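Local structure of uncharacterized protein (Bacteroides cellulosilyticus, 5JVK) at residues M155-S160 and E210-V215; K10-N14 and I84-V88. The protein is a family 39 glycoside hydrolase that probably hydrolyses O-glycosidic bonds within carbohydrate chains. All blocks are in the same frame, centred on the assembly; numbering follows the deposited sequence.

Contact 1. Residues M155-S160 and E210-V215; sequences MYQFVS and EMGNRV
E210, on the last turn of its helix, takes a hydrogen bond from Y156 OH, with 2.8 Å between that hydroxyl and OE2. The bond meets the anti side of the carboxylate, 35° out of its plane, while OE2 lies at the edge of the tyrosine ring, in the ring plane; the two flat groups are turned 76° apart. The M211 chain bends about CB-CG and then runs out straight through the sulfur: its CE lies 3.7 Å from M155 CE and also approaches M155 CB, and its SD rests 3.9 Å from V159 CG2. The chain then leaves the helix at G212, whose phi is positive, and returns toward 155-160 at R214. There the guanidinium, swung across by a bend at chi3 (74°), sets one face over V159 CG1, with R214 NH2 3.6 Å from that methyl and NH1 near the plane of the Y156 ring at its edge. R214 NH2 makes a salt bridge with E163 OE2, one turn beyond V159. V215 CG2 closes the row 3.9 Å from V159 CG2, the branch that also meets M211. Helix 153-164 thus meets the C-terminal end of helix 194-211 and the loop leading to strand 217-220, on the outer layer of the (beta/alpha)8 barrel, with M155 and V215 both reaching I171 of strand 168-174.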
# COMPACT_ATOMS: atom_id res chain seq x y z
N MET A 155 -0.22 -18.21 -9.07
CA MET A 155 -1.54 -17.58 -9.14
C MET A 155 -2.56 -18.19 -8.17
O MET A 155 -3.27 -17.46 -7.48
CB MET A 155 -2.12 -17.61 -10.56
CG MET A 155 -1.59 -16.51 -11.46
SD MET A 155 -2.04 -14.85 -10.92
CE MET A 155 -3.82 -14.91 -11.08
N TYR A 156 -2.63 -19.52 -8.14
CA TYR A 156 -3.49 -20.23 -7.18
C TYR A 156 -3.06 -19.95 -5.73
O TYR A 156 -3.92 -19.78 -4.86
CB TYR A 156 -3.49 -21.75 -7.44
CG TYR A 156 -4.17 -22.18 -8.73
CD1 TYR A 156 -5.52 -21.89 -8.95
CD2 TYR A 156 -3.48 -22.89 -9.71
CE1 TYR A 156 -6.16 -22.28 -10.12
CE2 TYR A 156 -4.11 -23.29 -10.89
CZ TYR A 156 -5.45 -22.98 -11.09
OH TYR A 156 -6.08 -23.37 -12.24
N GLN A 157 -1.75 -19.89 -5.50
CA GLN A 157 -1.19 -19.54 -4.18
C GLN A 157 -1.59 -18.13 -3.74
O GLN A 157 -2.05 -17.95 -2.60
CB GLN A 157 0.35 -19.67 -4.19
CG GLN A 157 0.86 -21.10 -4.22
CD GLN A 157 2.38 -21.18 -4.27
OE1 GLN A 157 2.99 -20.82 -5.28
NE2 GLN A 157 2.99 -21.67 -3.19
N PHE A 158 -1.41 -17.15 -4.63
CA PHE A 158 -1.79 -15.75 -4.37
C PHE A 158 -3.28 -15.59 -4.05
O PHE A 158 -3.65 -14.97 -3.05
CB PHE A 158 -1.43 -14.82 -5.55
CG PHE A 158 -0.12 -14.11 -5.40
CD1 PHE A 158 0.97 -14.42 -6.22
CD2 PHE A 158 0.04 -13.13 -4.43
CE1 PHE A 158 2.18 -13.75 -6.08
CE2 PHE A 158 1.25 -12.46 -4.28
CZ PHE A 158 2.32 -12.78 -5.11
N VAL A 159 -4.13 -16.18 -4.89
CA VAL A 159 -5.58 -16.00 -4.79
C VAL A 159 -6.18 -16.71 -3.57
O VAL A 159 -7.03 -16.13 -2.89
CB VAL A 159 -6.30 -16.42 -6.10
CG1 VAL A 159 -7.82 -16.37 -5.95
CG2 VAL A 159 -5.86 -15.53 -7.25
N SER A 160 -5.75 -17.94 -3.29
CA SER A 160 -6.26 -18.67 -2.12
C SER A 160 -5.81 -18.03 -0.80
O SER A 160 -6.60 -17.91 0.13
CB SER A 160 -5.85 -20.15 -2.17
OG SER A 160 -4.49 -20.33 -1.83
N GLU A 210 -11.02 -18.84 -15.72
CA GLU A 210 -10.51 -19.77 -14.72
C GLU A 210 -10.76 -19.27 -13.30
O GLU A 210 -11.28 -20.01 -12.45
CB GLU A 210 -9.01 -20.01 -14.94
CG GLU A 210 -8.36 -21.07 -14.06
CD GLU A 210 -8.86 -22.49 -14.32
OE1 GLU A 210 -9.49 -22.74 -15.36
OE2 GLU A 210 -8.59 -23.35 -13.46
N MET A 211 -10.37 -18.03 -13.05
CA MET A 211 -10.54 -17.40 -11.74
C MET A 211 -11.99 -17.03 -11.46
O MET A 211 -12.48 -17.22 -10.34
CB MET A 211 -9.67 -16.14 -11.63
CG MET A 211 -8.18 -16.42 -11.67
SD MET A 211 -7.66 -17.34 -10.21
CE MET A 211 -6.02 -17.87 -10.70
N GLY A 212 -12.68 -16.51 -12.47
CA GLY A 212 -14.06 -16.08 -12.33
C GLY A 212 -14.12 -14.82 -11.50
O GLY A 212 -13.37 -13.87 -11.75
N ASN A 213 -15.00 -14.81 -10.49
CA ASN A 213 -15.15 -13.68 -9.57
C ASN A 213 -14.28 -13.81 -8.31
O ASN A 213 -14.45 -13.07 -7.34
CB ASN A 213 -16.62 -13.47 -9.22
CG ASN A 213 -17.43 -12.97 -10.42
OD1 ASN A 213 -16.98 -13.05 -11.56
ND2 ASN A 213 -18.62 -12.45 -10.15
N ARG A 214 -13.32 -14.75 -8.33
CA ARG A 214 -12.23 -14.76 -7.36
C ARG A 214 -11.27 -13.58 -7.61
O ARG A 214 -10.58 -13.13 -6.69
CB ARG A 214 -11.46 -16.09 -7.44
CG ARG A 214 -12.30 -17.33 -7.14
CD ARG A 214 -11.49 -18.60 -7.34
NE ARG A 214 -10.52 -18.82 -6.26
CZ ARG A 214 -9.51 -19.69 -6.29
NH1 ARG A 214 -9.30 -20.46 -7.36
NH2 ARG A 214 -8.70 -19.79 -5.24
N VAL A 215 -11.21 -13.12 -8.87
CA VAL A 215 -10.46 -11.93 -9.27
C VAL A 215 -11.36 -11.04 -10.13
O VAL A 215 -11.64 -11.37 -11.28
CB VAL A 215 -9.20 -12.33 -10.07
CG1 VAL A 215 -8.40 -11.09 -10.48
CG2 VAL A 215 -8.32 -13.27 -9.25

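Contact 2. Residues K10-N14 and I84-V88; sequences KIQLN and IQTAV
I11 packs against Q85 and A87 where two sheets of an N-terminal beta-sandwich face each other: strand 11-13 edges a three-stranded antiparallel sheet, and strand 83-94 belongs to a mixed five-stranded one. Their short axes run nearly parallel, 20° apart, and come no closer than 8.9 Å, a spacing bridged by side chains rather than by a backbone ladder. Each strand is paired within its own sheet: Q12 bonds to K29 of strand 23-30, while I84 and Q85 both face L77 of strand 69-78, a classic beta bulge. The apolar part of the contact is small. I11 directs its CD1 between the strands, 4.3 Å from A87 CB and 4.0 Å from Q85 CB, and the same side chain touches L75 of strand 69-78. Polar groups contribute by van der Waals contact. Q85 stretches out, its chi1 of -161° placing CG opposite the backbone N, and runs alongside I11 in the opposite direction, carrying its amide up to the backbone of the facing strand. Q85 OE1 stands 3.5 Å from I11 N and 3.6 Å from I11 CD1. The nitrogen of the same amide, Q85 NE2, lies 3.6 Å from K10 CA.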
# COMPACT_ATOMS: atom_id res chain seq x y z
N LYS A 10 22.62 -20.38 19.68
CA LYS A 10 21.83 -19.60 18.68
C LYS A 10 20.67 -18.84 19.32
O LYS A 10 20.21 -19.19 20.41
CB LYS A 10 21.29 -20.52 17.58
CG LYS A 10 22.30 -20.87 16.49
CD LYS A 10 22.45 -19.74 15.49
CE LYS A 10 23.38 -20.14 14.36
NZ LYS A 10 23.41 -19.13 13.26
N ILE A 11 20.22 -17.80 18.62
CA ILE A 11 19.05 -17.02 18.99
C ILE A 11 18.00 -17.22 17.89
O ILE A 11 18.22 -16.79 16.75
CB ILE A 11 19.39 -15.51 19.13
CG1 ILE A 11 20.42 -15.29 20.24
CG2 ILE A 11 18.13 -14.69 19.40
CD1 ILE A 11 21.13 -13.96 20.18
N GLN A 12 16.90 -17.89 18.22
CA GLN A 12 15.82 -18.14 17.25
C GLN A 12 14.76 -17.04 17.34
O GLN A 12 14.00 -16.97 18.31
CB GLN A 12 15.17 -19.50 17.51
CG GLN A 12 14.10 -19.89 16.49
CD GLN A 12 13.57 -21.30 16.71
OE1 GLN A 12 12.89 -21.57 17.70
NE2 GLN A 12 13.87 -22.20 15.78
N LEU A 13 14.71 -16.18 16.31
CA LEU A 13 13.69 -15.14 16.20
C LEU A 13 12.35 -15.74 15.77
O LEU A 13 12.31 -16.67 14.97
CB LEU A 13 14.10 -14.07 15.19
CG LEU A 13 15.32 -13.22 15.55
CD1 LEU A 13 15.77 -12.43 14.34
CD2 LEU A 13 15.01 -12.30 16.72
N ASN A 14 11.27 -15.18 16.32
CA ASN A 14 9.92 -15.47 15.83
C ASN A 14 9.90 -15.03 14.36
O ASN A 14 10.27 -13.89 14.06
CB ASN A 14 8.88 -14.69 16.65
CG ASN A 14 7.45 -15.11 16.35
OD1 ASN A 14 7.11 -15.54 15.25
ND2 ASN A 14 6.59 -14.97 17.35
N ILE A 84 27.89 -14.09 24.36
CA ILE A 84 28.08 -15.14 23.35
C ILE A 84 27.56 -14.71 21.98
O ILE A 84 28.27 -14.85 20.97
CB ILE A 84 27.40 -16.46 23.79
CG1 ILE A 84 28.10 -17.01 25.04
CG2 ILE A 84 27.43 -17.51 22.68
CD1 ILE A 84 27.25 -17.94 25.87
N GLN A 85 26.33 -14.21 21.94
CA GLN A 85 25.69 -13.77 20.69
C GLN A 85 24.69 -12.65 20.96
O GLN A 85 24.02 -12.65 22.00
CB GLN A 85 24.99 -14.96 20.02
CG GLN A 85 24.69 -14.76 18.54
CD GLN A 85 23.85 -15.89 17.94
OE1 GLN A 85 22.76 -15.66 17.44
NE2 GLN A 85 24.38 -17.12 17.99
N THR A 86 24.61 -11.70 20.03
CA THR A 86 23.64 -10.61 20.09
C THR A 86 22.85 -10.52 18.79
O THR A 86 23.29 -11.01 17.75
CB THR A 86 24.31 -9.25 20.36
OG1 THR A 86 25.23 -8.95 19.30
CG2 THR A 86 25.06 -9.27 21.68
N ALA A 87 21.67 -9.90 18.88
CA ALA A 87 20.83 -9.66 17.71
C ALA A 87 20.00 -8.39 17.91
O ALA A 87 19.63 -8.06 19.04
CB ALA A 87 19.91 -10.85 17.46
N VAL A 88 19.75 -7.67 16.81
CA VAL A 88 18.90 -6.48 16.82
C VAL A 88 17.95 -6.53 15.62
O VAL A 88 18.39 -6.60 14.48
CB VAL A 88 19.73 -5.17 16.78
CG1 VAL A 88 18.81 -3.95 16.84
CG2 VAL A 88 20.74 -5.13 17.92

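The two contacts illustrate how the same task, joining neighbouring elements of a domain, is met differently by depth and fold. Contact 1 is partly buried and joins helix 153-164 to the end of helix 194-211 and its following loop in the (beta/alpha)8 barrel, combining apolar methionines and valines with tyrosine, glutamate and arginine toward the outside. Contact 2 lies at the surface, with none of its touching residues buried, and joins strands of two sheets in the separate N-terminal sandwich. It covers less area, 227 against 376 Å², and its glutamine amide is in van der Waals contact where contact 1 has a hydrogen bond. They share no element: their centres lie about 38 Å apart, and both segments of contact 2 precede those of contact 1 in the sequence.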